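Local coordinates for protein group II chitinase (Ostrinia furnacalis, PDB 6JAV) that probably hydrolyses chitin at internal linkages, this chain being the first catalytic domain, a family 18 TIM barrel, of a much larger insect group II chitinase, at residues Y7-Y12 and G343-L348; T37-G42 and Y75-S80; L97-A102 and P141-Q146; A102-F107 and A149-E154. One frame throughout, in Å; residues are numbered along the deposited sequence.

Contact 1 (Y7-Y12 and G343-L348)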
loop_
_atom_site.group_PDB
_atom_site.type_symbol
_atom_site.label_atom_id
_atom_site.label_comp_id
_atom_site.label_asym_id
_atom_site.label_seq_id
_atom_site.Cartn_x
_atom_site.Cartn_y
_atom_site.Cartn_z
ATOM N N TYR A 7 -15.771 -9.824 2.191
ATOM C CA TYR A 7 -14.434 -9.301 1.949
ATOM C C TYR A 7 -14.336 -7.832 2.331
ATOM O O TYR A 7 -15.308 -7.076 2.207
ATOM C CB TYR A 7 -14.052 -9.442 0.484
ATOM C CG TYR A 7 -13.975 -10.886 0.066
ATOM C CD1 TYR A 7 -12.986 -11.719 0.587
ATOM C CD2 TYR A 7 -14.911 -11.432 -0.804
ATOM C CE1 TYR A 7 -12.919 -13.066 0.233
ATOM C CE2 TYR A 7 -14.855 -12.777 -1.162
ATOM C CZ TYR A 7 -13.859 -13.577 -0.630
ATOM O OH TYR A 7 -13.795 -14.920 -0.981
ATOM N N LYS A 8 -13.141 -7.441 2.758
ATOM C CA LYS A 8 -12.762 -6.043 2.855
ATOM C C LYS A 8 -12.106 -5.596 1.558
ATOM O O LYS A 8 -11.447 -6.381 0.856
ATOM C CB LYS A 8 -11.718 -5.863 3.960
ATOM C CG LYS A 8 -12.233 -6.184 5.381
ATOM C CD LYS A 8 -11.140 -5.915 6.434
ATOM C CE LYS A 8 -11.635 -6.183 7.852
ATOM N NZ LYS A 8 -12.015 -7.615 8.048
ATOM N N LEU A 9 -12.257 -4.310 1.270
ATOM C CA LEU A 9 -11.498 -3.636 0.209
ATOM C C LEU A 9 -10.994 -2.352 0.871
ATOM O O LEU A 9 -11.768 -1.408 1.094
ATOM C CB LEU A 9 -12.355 -3.380 -1.037
ATOM C CG LEU A 9 -11.587 -3.294 -2.364
ATOM C CD1 LEU A 9 -12.523 -3.139 -3.588
ATOM C CD2 LEU A 9 -10.517 -2.244 -2.369
ATOM N N VAL A 10 -9.719 -2.361 1.257
ATOM C CA VAL A 10 -9.112 -1.290 2.033
ATOM C C VAL A 10 -8.441 -0.333 1.056
ATOM O O VAL A 10 -7.519 -0.718 0.324
ATOM C CB VAL A 10 -8.094 -1.854 3.041
ATOM C CG1 VAL A 10 -7.424 -0.747 3.820
ATOM C CG2 VAL A 10 -8.759 -2.851 4.018
ATOM N N CYS A 11 -8.912 0.913 1.020
ATOM C CA CYS A 11 -8.432 1.900 0.054
ATOM C C CYS A 11 -7.598 2.942 0.773
ATOM O O CYS A 11 -8.095 3.591 1.704
ATOM C CB CYS A 11 -9.610 2.640 -0.568
ATOM S SG CYS A 11 -10.728 1.607 -1.530
ATOM N N TYR A 12 -6.358 3.146 0.328
ATOM C CA TYR A 12 -5.555 4.242 0.864
ATOM C C TYR A 12 -5.863 5.548 0.142
ATOM O O TYR A 12 -5.902 5.604 -1.095
ATOM C CB TYR A 12 -4.045 3.932 0.813
ATOM C CG TYR A 12 -3.582 3.043 1.952
ATOM C CD1 TYR A 12 -3.664 1.648 1.844
ATOM C CD2 TYR A 12 -3.125 3.595 3.138
ATOM C CE1 TYR A 12 -3.303 0.815 2.913
ATOM C CE2 TYR A 12 -2.754 2.774 4.204
ATOM C CZ TYR A 12 -2.861 1.399 4.072
ATOM O OH TYR A 12 -2.469 0.574 5.120
ATOM N N GLY A 343 -8.853 -7.348 -0.064
ATOM C CA GLY A 343 -7.859 -6.708 -0.893
ATOM C C GLY A 343 -7.598 -5.313 -0.363
ATOM O O GLY A 343 -8.374 -4.766 0.422
ATOM N N MET A 344 -6.483 -4.747 -0.808
ATOM C CA MET A 344 -6.090 -3.392 -0.429
ATOM C C MET A 344 -5.494 -2.740 -1.659
ATOM O O MET A 344 -4.846 -3.420 -2.466
ATOM C CB MET A 344 -5.047 -3.436 0.701
ATOM C CG MET A 344 -4.452 -2.095 1.115
ATOM S SD MET A 344 -2.957 -1.698 0.158
ATOM C CE MET A 344 -1.718 -2.619 1.077
ATOM N N ILE A 345 -5.684 -1.414 -1.810
ATOM C CA ILE A 345 -5.081 -0.697 -2.936
ATOM C C ILE A 345 -4.240 0.474 -2.455
ATOM O O ILE A 345 -4.632 1.223 -1.553
ATOM C CB ILE A 345 -6.106 -0.217 -3.987
ATOM C CG1 ILE A 345 -7.134 0.759 -3.396
ATOM C CG2 ILE A 345 -6.780 -1.414 -4.638
ATOM C CD1 ILE A 345 -7.519 1.885 -4.376
ATOM N N TRP A 346 -3.087 0.639 -3.097
ATOM C CA TRP A 346 -2.285 1.848 -3.030
ATOM C C TRP A 346 -2.297 2.412 -4.438
ATOM O O TRP A 346 -1.603 1.876 -5.314
ATOM C CB TRP A 346 -0.829 1.543 -2.641
ATOM C CG TRP A 346 -0.127 2.875 -2.479
ATOM C CD1 TRP A 346 0.495 3.637 -3.465
ATOM C CD2 TRP A 346 -0.111 3.668 -1.299
ATOM N NE1 TRP A 346 0.933 4.827 -2.924
ATOM C CE2 TRP A 346 0.563 4.869 -1.601
ATOM C CE3 TRP A 346 -0.608 3.477 -0.007
ATOM C CZ2 TRP A 346 0.770 5.859 -0.642
ATOM C CZ3 TRP A 346 -0.397 4.459 0.941
ATOM C CH2 TRP A 346 0.282 5.630 0.615
ATOM N N ALA A 347 -3.035 3.504 -4.690
ATOM C CA ALA A 347 -3.860 4.274 -3.757
ATOM C C ALA A 347 -5.001 4.836 -4.638
ATOM O O ALA A 347 -4.944 4.763 -5.879
ATOM C CB ALA A 347 -3.063 5.413 -3.136
ATOM N N LEU A 348 -6.033 5.389 -4.002
ATOM C CA LEU A 348 -7.223 5.840 -4.734
ATOM C C LEU A 348 -6.871 6.783 -5.882
ATOM O O LEU A 348 -7.444 6.682 -6.979
ATOM C CB LEU A 348 -8.156 6.558 -3.753
ATOM C CG LEU A 348 -8.973 5.633 -2.863
ATOM C CD1 LEU A 348 -9.513 6.382 -1.622
ATOM C CD2 LEU A 348 -10.106 4.984 -3.654
#
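Tyr12 lies across the end of the neighbouring strand, with Met344 at one edge of its ring and Trp346 next to it. Its CB is 3.6 Å from Trp346 CE3, and CG sits 3.6 Å from Trp346 CZ3. On the Trp346 side CD2 continues this contact; the two rings are neither stacked nor perpendicular, their planes meeting at 43°. On the other side CD1 is 3.8 Å from Met344 SD, a Met-aromatic contact at the ring edge, and CE1 is 3.6 Å from Met344 CG, which lies in the ring plane. The Met344 chain bends at chi2 (-90°), and this turns its sulfur to the tyrosine. At the tip, OH bonds to Asp124, on strand 122-126 and part of the family's DxxDxDxE signature, so a tyrosine provides both an apolar ring and a polar end.

The first strand of the TIM barrel here pairs in parallel with the last, closing the cylinder. Five backbone bonds run from Lys8 O to Tyr12 O; the final one, from Leu348 N to Tyr12 O, is 2.9 Å long and nearly straight (177°). A cis peptide precedes Ala347, as in other family 18 chitinases, next to a tryptophan whose side chain is near the bound inhibitor. Leu9, Ile345 and Leu348 pack on helix 363-373, where branched apolar side chains fill the layer between strand and helix. Cys11 CB packs 3.8 Å from Leu348 CG, while its sulfur forms the disulfide to Cys36.

Contact 2 (T37-G42 and Y75-S80)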
loop_
_atom_site.group_PDB
_atom_site.type_symbol
_atom_site.label_atom_id
_atom_site.label_comp_id
_atom_site.label_asym_id
_atom_site.label_seq_id
_atom_site.Cartn_x
_atom_site.Cartn_y
_atom_site.Cartn_z
ATOM N N THR A 37 -14.561 -0.659 1.430
ATOM C CA THR A 37 -15.184 -0.913 2.729
ATOM C C THR A 37 -14.493 -0.142 3.840
ATOM O O THR A 37 -15.102 0.123 4.875
ATOM C CB THR A 37 -15.155 -2.407 3.093
ATOM O OG1 THR A 37 -13.802 -2.860 3.181
ATOM C CG2 THR A 37 -15.906 -3.206 2.020
ATOM N N HIS A 38 -13.222 0.184 3.641
ATOM C CA HIS A 38 -12.389 0.861 4.624
ATOM C C HIS A 38 -11.565 1.878 3.857
ATOM O O HIS A 38 -11.100 1.590 2.740
ATOM C CB HIS A 38 -11.420 -0.120 5.302
ATOM C CG HIS A 38 -12.101 -1.137 6.174
ATOM N ND1 HIS A 38 -12.902 -2.140 5.674
ATOM C CD2 HIS A 38 -12.095 -1.291 7.519
ATOM C CE1 HIS A 38 -13.378 -2.865 6.677
ATOM N NE2 HIS A 38 -12.912 -2.363 7.808
ATOM N N ILE A 39 -11.431 3.081 4.401
ATOM C CA ILE A 39 -10.534 4.087 3.845
ATOM C C ILE A 39 -9.487 4.369 4.897
ATOM O O ILE A 39 -9.825 4.538 6.079
ATOM C CB ILE A 39 -11.287 5.382 3.489
ATOM C CG1 ILE A 39 -12.256 5.113 2.341
ATOM C CG2 ILE A 39 -10.285 6.476 3.126
ATOM C CD1 ILE A 39 -13.360 6.172 2.214
ATOM N N VAL A 40 -8.220 4.408 4.484
ATOM C CA VAL A 40 -7.117 4.698 5.390
ATOM C C VAL A 40 -6.444 5.982 4.929
ATOM O O VAL A 40 -6.003 6.080 3.776
ATOM C CB VAL A 40 -6.110 3.545 5.465
ATOM C CG1 VAL A 40 -5.013 3.924 6.463
ATOM C CG2 VAL A 40 -6.800 2.266 5.890
ATOM N N TYR A 41 -6.353 6.958 5.828
ATOM C CA TYR A 41 -5.852 8.284 5.481
ATOM C C TYR A 41 -4.339 8.329 5.663
ATOM O O TYR A 41 -3.841 8.231 6.793
ATOM C CB TYR A 41 -6.519 9.287 6.434
ATOM C CG TYR A 41 -6.303 10.741 6.089
ATOM C CD1 TYR A 41 -5.054 11.341 6.210
ATOM C CD2 TYR A 41 -7.384 11.519 5.673
ATOM C CE1 TYR A 41 -4.871 12.688 5.894
ATOM C CE2 TYR A 41 -7.223 12.856 5.385
ATOM C CZ TYR A 41 -5.967 13.429 5.470
ATOM O OH TYR A 41 -5.813 14.768 5.157
ATOM N N GLY A 42 -3.599 8.535 4.577
ATOM C CA GLY A 42 -2.147 8.653 4.641
ATOM C C GLY A 42 -1.726 10.109 4.487
ATOM O O GLY A 42 -2.122 10.769 3.516
ATOM N N TYR A 75 -21.530 6.427 4.946
ATOM C CA TYR A 75 -21.873 5.333 4.049
ATOM C C TYR A 75 -21.660 3.957 4.674
ATOM O O TYR A 75 -21.920 2.951 4.003
ATOM C CB TYR A 75 -21.030 5.416 2.772
ATOM C CG TYR A 75 -21.251 6.668 1.986
ATOM C CD1 TYR A 75 -22.248 6.733 1.024
ATOM C CD2 TYR A 75 -20.470 7.805 2.209
ATOM C CE1 TYR A 75 -22.474 7.895 0.287
ATOM C CE2 TYR A 75 -20.688 8.954 1.478
ATOM C CZ TYR A 75 -21.687 8.997 0.541
ATOM O OH TYR A 75 -21.879 10.151 -0.165
ATOM N N GLY A 76 -21.212 3.877 5.931
ATOM C CA GLY A 76 -20.886 2.605 6.547
ATOM C C GLY A 76 -19.439 2.189 6.354
ATOM O O GLY A 76 -19.055 1.097 6.803
ATOM N N ILE A 77 -18.640 3.034 5.732
ATOM C CA ILE A 77 -17.221 2.773 5.540
ATOM C C ILE A 77 -16.502 3.065 6.844
ATOM O O ILE A 77 -16.850 4.013 7.551
ATOM C CB ILE A 77 -16.714 3.677 4.409
ATOM C CG1 ILE A 77 -17.394 3.259 3.102
ATOM C CG2 ILE A 77 -15.161 3.585 4.278
ATOM C CD1 ILE A 77 -17.219 4.270 1.964
ATOM N N LYS A 78 -15.496 2.254 7.183
ATOM C CA LYS A 78 -14.668 2.525 8.359
ATOM C C LYS A 78 -13.474 3.361 7.909
ATOM O O LYS A 78 -12.825 3.018 6.911
ATOM C CB LYS A 78 -14.156 1.222 8.983
ATOM C CG LYS A 78 -15.314 0.316 9.480
ATOM C CD LYS A 78 -16.015 1.031 10.624
ATOM C CE LYS A 78 -17.171 0.252 11.194
ATOM N NZ LYS A 78 -17.928 1.139 12.113
ATOM N N VAL A 79 -13.215 4.474 8.590
ATOM C CA VAL A 79 -12.189 5.436 8.168
ATOM C C VAL A 79 -11.105 5.485 9.239
ATOM O O VAL A 79 -11.363 5.903 10.378
ATOM C CB VAL A 79 -12.779 6.832 7.921
ATOM C CG1 VAL A 79 -11.679 7.770 7.452
ATOM C CG2 VAL A 79 -13.840 6.757 6.866
ATOM N N SER A 80 -9.896 5.018 8.906
ATOM C CA SER A 80 -8.772 5.015 9.835
ATOM C C SER A 80 -7.726 6.046 9.430
ATOM O O SER A 80 -7.658 6.480 8.276
ATOM C CB SER A 80 -8.093 3.649 9.852
ATOM O OG SER A 80 -8.974 2.668 10.385
HETATM O O HOH W 1 -16.924 -0.915 6.635
#
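Two adjacent parallel strands of the TIM barrel, 38-42 and 78-80, zip together here, their short axes 4.7 Å apart and 16° from parallel. His38 pairs with Lys78, Ile39 with Val79 and Val40 with Ser80. Ile39 is held from both its backbone ends: its N donates to Lys78 O at 2.9 Å, and its O accepts from Ser80 N at the same length. Tyr41 N continues the ladder to Ser80 O at 2.8 Å.

Ile39 and Val79 are directed to the outer side of the barrel, where both touch Val69 of helix 65-70. Ile39 CD1 also lies 3.8 Å from Ile77 CG2, the two branched chains meeting at a slant, as suits a greasy layer between strand and helix. On the other face the His38 ring lies obliquely beside the start of the Lys78 chain, CD2 being 3.6 Å from Lys78 CB. The ring's orientation follows from a bond in its own plane, between ND1 and Thr37 OG1 (2.7 Å), and that hydroxyl also bonds to Leu9 N on strand 8-14.

Thr37 O accepts Lys78 N and, besides, a water that donates to it at 2.7 Å and to Gly76 O. At this end of the ladder, then, the backbone carbonyl is gripped twice, and the water carries the pairing on into the loop where strand bonding has stopped.

Contact 3 (L97-A102 and P141-Q146)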
loop_
_atom_site.group_PDB
_atom_site.type_symbol
_atom_site.label_atom_id
_atom_site.label_comp_id
_atom_site.label_asym_id
_atom_site.label_seq_id
_atom_site.Cartn_x
_atom_site.Cartn_y
_atom_site.Cartn_z
ATOM N N LEU A 97 11.009 5.461 19.828
ATOM C CA LEU A 97 9.718 5.354 20.496
ATOM C C LEU A 97 9.494 3.943 21.032
ATOM O O LEU A 97 9.202 3.757 22.224
ATOM C CB LEU A 97 8.612 5.731 19.507
ATOM C CG LEU A 97 7.185 5.424 19.977
ATOM C CD1 LEU A 97 6.798 6.229 21.235
ATOM C CD2 LEU A 97 6.167 5.699 18.853
ATOM N N VAL A 98 9.590 2.932 20.159
ATOM C CA VAL A 98 9.130 1.600 20.562
ATOM C C VAL A 98 10.062 0.958 21.572
ATOM O O VAL A 98 9.655 0.015 22.259
ATOM C CB VAL A 98 8.852 0.643 19.382
ATOM C CG1 VAL A 98 7.827 1.267 18.412
ATOM C CG2 VAL A 98 10.139 0.263 18.657
ATOM N N ASN A 99 11.306 1.408 21.663
ATOM C CA ASN A 99 12.262 0.847 22.619
ATOM C C ASN A 99 12.197 1.517 23.995
ATOM O O ASN A 99 13.009 1.188 24.867
ATOM C CB ASN A 99 13.675 0.909 22.045
ATOM C CG ASN A 99 13.940 -0.195 21.063
ATOM O OD1 ASN A 99 14.213 -1.342 21.465
ATOM N ND2 ASN A 99 13.848 0.118 19.768
ATOM N N ASP A 100 11.252 2.429 24.213
ATOM C CA ASP A 100 11.148 3.232 25.440
ATOM C C ASP A 100 9.746 3.061 26.020
ATOM O O ASP A 100 8.780 3.674 25.526
ATOM C CB ASP A 100 11.440 4.686 25.057
ATOM C CG ASP A 100 11.399 5.662 26.223
ATOM O OD1 ASP A 100 10.843 5.341 27.290
ATOM O OD2 ASP A 100 11.893 6.804 26.032
ATOM N N PRO A 101 9.569 2.208 27.046
ATOM C CA PRO A 101 8.209 1.990 27.573
ATOM C C PRO A 101 7.492 3.261 28.013
ATOM O O PRO A 101 6.276 3.388 27.810
ATOM C CB PRO A 101 8.430 1.003 28.736
ATOM C CG PRO A 101 9.700 0.275 28.369
ATOM C CD PRO A 101 10.568 1.318 27.678
ATOM N N ALA A 102 8.200 4.205 28.650
ATOM C CA ALA A 102 7.556 5.442 29.075
ATOM C C ALA A 102 7.091 6.262 27.874
ATOM O O ALA A 102 6.017 6.879 27.916
ATOM C CB ALA A 102 8.502 6.268 29.954
ATOM N N PRO A 141 17.968 -1.981 15.668
ATOM C CA PRO A 141 18.220 -3.090 16.589
ATOM C C PRO A 141 17.138 -4.149 16.491
ATOM O O PRO A 141 15.971 -3.868 16.214
ATOM C CB PRO A 141 18.147 -2.409 17.962
ATOM C CG PRO A 141 17.119 -1.289 17.764
ATOM C CD PRO A 141 17.372 -0.814 16.347
ATOM N N ASP A 142 17.528 -5.392 16.788
ATOM C CA ASP A 142 16.566 -6.481 16.882
ATOM C C ASP A 142 15.427 -6.182 17.860
ATOM O O ASP A 142 14.294 -6.629 17.646
ATOM C CB ASP A 142 17.338 -7.737 17.318
ATOM C CG ASP A 142 16.447 -8.909 17.614
ATOM O OD1 ASP A 142 16.135 -9.663 16.669
ATOM O OD2 ASP A 142 16.057 -9.093 18.794
ATOM N N SER A 143 15.688 -5.397 18.911
ATOM C CA SER A 143 14.648 -5.066 19.882
ATOM C C SER A 143 13.509 -4.223 19.295
ATOM O O SER A 143 12.484 -4.064 19.971
ATOM C CB SER A 143 15.264 -4.345 21.083
ATOM O OG SER A 143 15.966 -3.186 20.672
ATOM N N ASP A 144 13.666 -3.709 18.067
ATOM C CA ASP A 144 12.516 -3.102 17.382
ATOM C C ASP A 144 11.363 -4.085 17.259
ATOM O O ASP A 144 10.196 -3.673 17.288
ATOM C CB ASP A 144 12.909 -2.647 15.971
ATOM C CG ASP A 144 13.586 -1.306 15.937
ATOM O OD1 ASP A 144 13.827 -0.699 16.992
ATOM O OD2 ASP A 144 13.914 -0.853 14.818
ATOM N N LYS A 145 11.657 -5.383 17.110
ATOM C CA LYS A 145 10.588 -6.374 16.981
ATOM C C LYS A 145 9.742 -6.437 18.243
ATOM O O LYS A 145 8.510 -6.298 18.196
ATOM C CB LYS A 145 11.181 -7.751 16.642
ATOM C CG LYS A 145 10.090 -8.778 16.477
ATOM C CD LYS A 145 10.608 -10.189 16.278
ATOM C CE LYS A 145 11.304 -10.315 14.989
ATOM N NZ LYS A 145 11.802 -11.721 14.819
ATOM N N GLN A 146 10.384 -6.639 19.400
ATOM C CA GLN A 146 9.625 -6.705 20.637
ATOM C C GLN A 146 8.987 -5.358 20.943
ATOM O O GLN A 146 7.861 -5.295 21.431
ATOM C CB GLN A 146 10.542 -7.157 21.785
ATOM C CG GLN A 146 9.821 -7.361 23.094
ATOM C CD GLN A 146 8.765 -8.465 23.018
ATOM O OE1 GLN A 146 9.076 -9.625 22.735
ATOM N NE2 GLN A 146 7.513 -8.105 23.269
#
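With chi1 at -79°, Asn99 sends CG to the side of its backbone N and reaches across to Ser143 and Asp144. Ser143 turns OG into the position between its own N and carbonyl carbon (chi1 57°), facing the asparagine oxygen. The CB of Asp144 starts off away from Asn99, yet its carboxylate swings back so that OD1 meets the amide.

The amide is used at both ends. Ser143 OG donates to Asn99 OD1 at 2.7 Å, approaching tilted from the carbonyl plane. Asn99 ND2 donates to Asp144 OD1 at 2.9 Å, with the acceptor practically in the plane of the amide and met nearly along its own C-O axis, although the N-H bends away somewhat (136°). ND2 also bonds to Ser95 O of helix 93-98. Asparagine suits this site since one flat group can accept from the serine and donate to the acid; the opposed partners fix which end is oxygen. Next to it, Val98 CG2 lies 4.2 Å from Asp144 OD1 and gives the junction an apolar flank, and Pro141 CG stands 4.1 Å from Asn99 ND2.

The contact ties the turn between helices 93-98 and 101-118 to the first turn of helix 143-159. Asp144 is buried but well supplied with donors: Ser95 OG shares OD1 with the asparagine, while Lys131 N and Trp133 NE1 bond to OD2. Four neutral donors, together with the N-terminal end of the helix, would be expected to stabilise a negatively charged carboxylate and lower its pKa.

Contact 4 (A102-F107 and A149-E154)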
loop_
_atom_site.group_PDB
_atom_site.type_symbol
_atom_site.label_atom_id
_atom_site.label_comp_id
_atom_site.label_asym_id
_atom_site.label_seq_id
_atom_site.Cartn_x
_atom_site.Cartn_y
_atom_site.Cartn_z
ATOM N N ALA A 102 8.200 4.205 28.650
ATOM C CA ALA A 102 7.556 5.442 29.075
ATOM C C ALA A 102 7.091 6.262 27.874
ATOM O O ALA A 102 6.017 6.879 27.916
ATOM C CB ALA A 102 8.502 6.268 29.954
ATOM N N ALA A 103 7.894 6.283 26.810
ATOM C CA ALA A 103 7.494 7.002 25.600
ATOM C C ALA A 103 6.298 6.344 24.942
ATOM O O ALA A 103 5.380 7.035 24.474
ATOM C CB ALA A 103 8.657 7.073 24.617
ATOM N N ARG A 104 6.270 5.007 24.915
ATOM C CA ARG A 104 5.102 4.323 24.358
ATOM C C ARG A 104 3.849 4.654 25.149
ATOM O O ARG A 104 2.781 4.889 24.571
ATOM C CB ARG A 104 5.310 2.805 24.332
ATOM C CG ARG A 104 6.402 2.312 23.394
ATOM C CD ARG A 104 6.296 0.798 23.118
ATOM N NE ARG A 104 6.066 0.038 24.351
ATOM C CZ ARG A 104 6.999 -0.629 25.017
ATOM N NH1 ARG A 104 8.249 -0.659 24.592
ATOM N NH2 ARG A 104 6.653 -1.293 26.118
ATOM N N ALA A 105 3.959 4.696 26.490
ATOM C CA ALA A 105 2.773 4.915 27.308
ATOM C C ALA A 105 2.198 6.305 27.089
ATOM O O ALA A 105 0.974 6.473 27.026
ATOM C CB ALA A 105 3.126 4.696 28.783
ATOM N N LYS A 106 3.063 7.310 26.936
ATOM C CA LYS A 106 2.590 8.651 26.614
ATOM C C LYS A 106 1.971 8.694 25.217
ATOM O O LYS A 106 0.887 9.262 25.012
ATOM C CB LYS A 106 3.768 9.612 26.709
ATOM C CG LYS A 106 3.368 11.075 26.460
ATOM C CD LYS A 106 4.553 12.024 26.677
ATOM C CE LYS A 106 5.233 12.374 25.352
ATOM N NZ LYS A 106 6.231 13.500 25.413
ATOM N N PHE A 107 2.652 8.082 24.246
ATOM C CA PHE A 107 2.174 8.085 22.869
ATOM C C PHE A 107 0.777 7.497 22.763
ATOM O O PHE A 107 -0.086 8.033 22.051
ATOM C CB PHE A 107 3.154 7.293 21.999
ATOM C CG PHE A 107 2.624 7.010 20.622
ATOM C CD1 PHE A 107 2.829 7.908 19.583
ATOM C CD2 PHE A 107 1.912 5.839 20.364
ATOM C CE1 PHE A 107 2.316 7.636 18.296
ATOM C CE2 PHE A 107 1.387 5.580 19.093
ATOM C CZ PHE A 107 1.605 6.481 18.068
ATOM N N ALA A 149 5.875 -4.973 18.863
ATOM C CA ALA A 149 4.833 -5.860 19.376
ATOM C C ALA A 149 4.210 -5.303 20.647
ATOM O O ALA A 149 2.989 -5.379 20.828
ATOM C CB ALA A 149 5.436 -7.248 19.633
ATOM N N ASP A 150 5.029 -4.706 21.521
ATOM C CA ASP A 150 4.487 -4.116 22.740
ATOM C C ASP A 150 3.691 -2.854 22.438
ATOM O O ASP A 150 2.654 -2.610 23.072
ATOM C CB ASP A 150 5.598 -3.823 23.752
ATOM C CG ASP A 150 6.148 -5.101 24.393
ATOM O OD1 ASP A 150 5.436 -6.134 24.407
ATOM O OD2 ASP A 150 7.299 -5.069 24.877
ATOM N N LEU A 151 4.150 -2.048 21.463
ATOM C CA LEU A 151 3.349 -0.897 21.029
ATOM C C LEU A 151 1.974 -1.347 20.524
ATOM O O LEU A 151 0.936 -0.766 20.880
ATOM C CB LEU A 151 4.085 -0.103 19.944
ATOM C CG LEU A 151 3.302 1.154 19.482
ATOM C CD1 LEU A 151 3.388 2.246 20.534
ATOM C CD2 LEU A 151 3.827 1.649 18.152
ATOM N N VAL A 152 1.950 -2.399 19.707
ATOM C CA VAL A 152 0.684 -2.930 19.208
ATOM C C VAL A 152 -0.202 -3.405 20.355
ATOM O O VAL A 152 -1.408 -3.116 20.377
ATOM C CB VAL A 152 0.949 -4.031 18.175
ATOM C CG1 VAL A 152 -0.336 -4.766 17.822
ATOM C CG2 VAL A 152 1.477 -3.394 16.894
ATOM N N HIS A 153 0.383 -4.106 21.341
ATOM C CA HIS A 153 -0.418 -4.528 22.479
ATOM C C HIS A 153 -0.984 -3.326 23.234
ATOM O O HIS A 153 -2.173 -3.297 23.581
ATOM C CB HIS A 153 0.393 -5.387 23.433
ATOM C CG HIS A 153 -0.340 -5.552 24.722
ATOM N ND1 HIS A 153 0.077 -4.966 25.897
ATOM C CD2 HIS A 153 -1.560 -6.087 24.976
ATOM C CE1 HIS A 153 -0.828 -5.195 26.838
ATOM N NE2 HIS A 153 -1.821 -5.887 26.306
ATOM N N GLU A 154 -0.143 -2.321 23.487
ATOM C CA GLU A 154 -0.581 -1.193 24.306
ATOM C C GLU A 154 -1.633 -0.364 23.586
ATOM O O GLU A 154 -2.582 0.136 24.214
ATOM C CB GLU A 154 0.635 -0.366 24.722
ATOM C CG GLU A 154 1.517 -1.191 25.686
ATOM C CD GLU A 154 2.993 -0.871 25.669
ATOM O OE1 GLU A 154 3.376 0.227 25.205
ATOM O OE2 GLU A 154 3.776 -1.734 26.143
HETATM O O HOH W 2 8.868 -3.241 26.237
#
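The Arg104 guanidinium has Asp150 CB over one face, 3.6 Å from NH2 and shifted toward the rim, and the carboxylate of Glu154 at its edge. That edge is gripped side-on in a two-pronged salt bridge. Arg104 NE donates nearly straight to Glu154 OE1 at 2.8 Å, with the oxygen in the guanidinium plane, and NH2 donates to OE2 at 2.9 Å, using the syn lone pair of that oxygen. The two planes are nevertheless turned 35° against each other. A bend at chi3 (-45°) of the arginine turns the edge carrying NE and NH2 to the acid, whose own chain is extended beyond CG.

Asp150 adds a second negative charge without a direct bond, because its OD2 lies well out of the guanidinium plane. A water joins them instead, accepting from Arg104 NH2 at 3.0 Å and donating to Asp150 OD2 at 2.8 Å. Arginine suits this position because NH1 can at the same time bond to Val98 O at the end of helix 93-98. Closer to the barrel, Leu151 CD1 lies 3.9 Å from Phe107 CD2, the leucine crossing the line of the phenylalanine nearly at right angles, and Leu151 CB packs against Arg104 CD.

Helices 101-118 and 143-159, which follow successive barrel strands, run alongside at -32°, their short axes a wide 10.2 Å apart, a distance spanned by long side chains. Phe107 also meets Leu97 of helix 93-98, whereas Ala149 and Val152, on another side of helix 143-159, touch helix 183-189.

How the contacts relate
The four contacts fall into two pairs. Contacts 1 and 2, centres about 9 Å apart, are strand pairings that flank the seam between strands 8-14 and 38-46, across which Leu9 N bonds to Thr37 OG1. Contacts 3 and 4, also about 9 Å between centres, share Ala102: contact 3 joins the turn before helix 101-118 to the start of helix 143-159, and contact 4 joins the two helices further along. The pairs do not touch: contact 4 comes within about 13 Å of contact 1 and of contact 2 by nearest atoms. Contact 1 lies nearer the bound inhibitor than contact 2: the Trp346 side chain is about 5 Å from it, that of Tyr41 about 14 Å. Contact 4 lies in the helical layer around the barrel, contact 3 at the end of that layer.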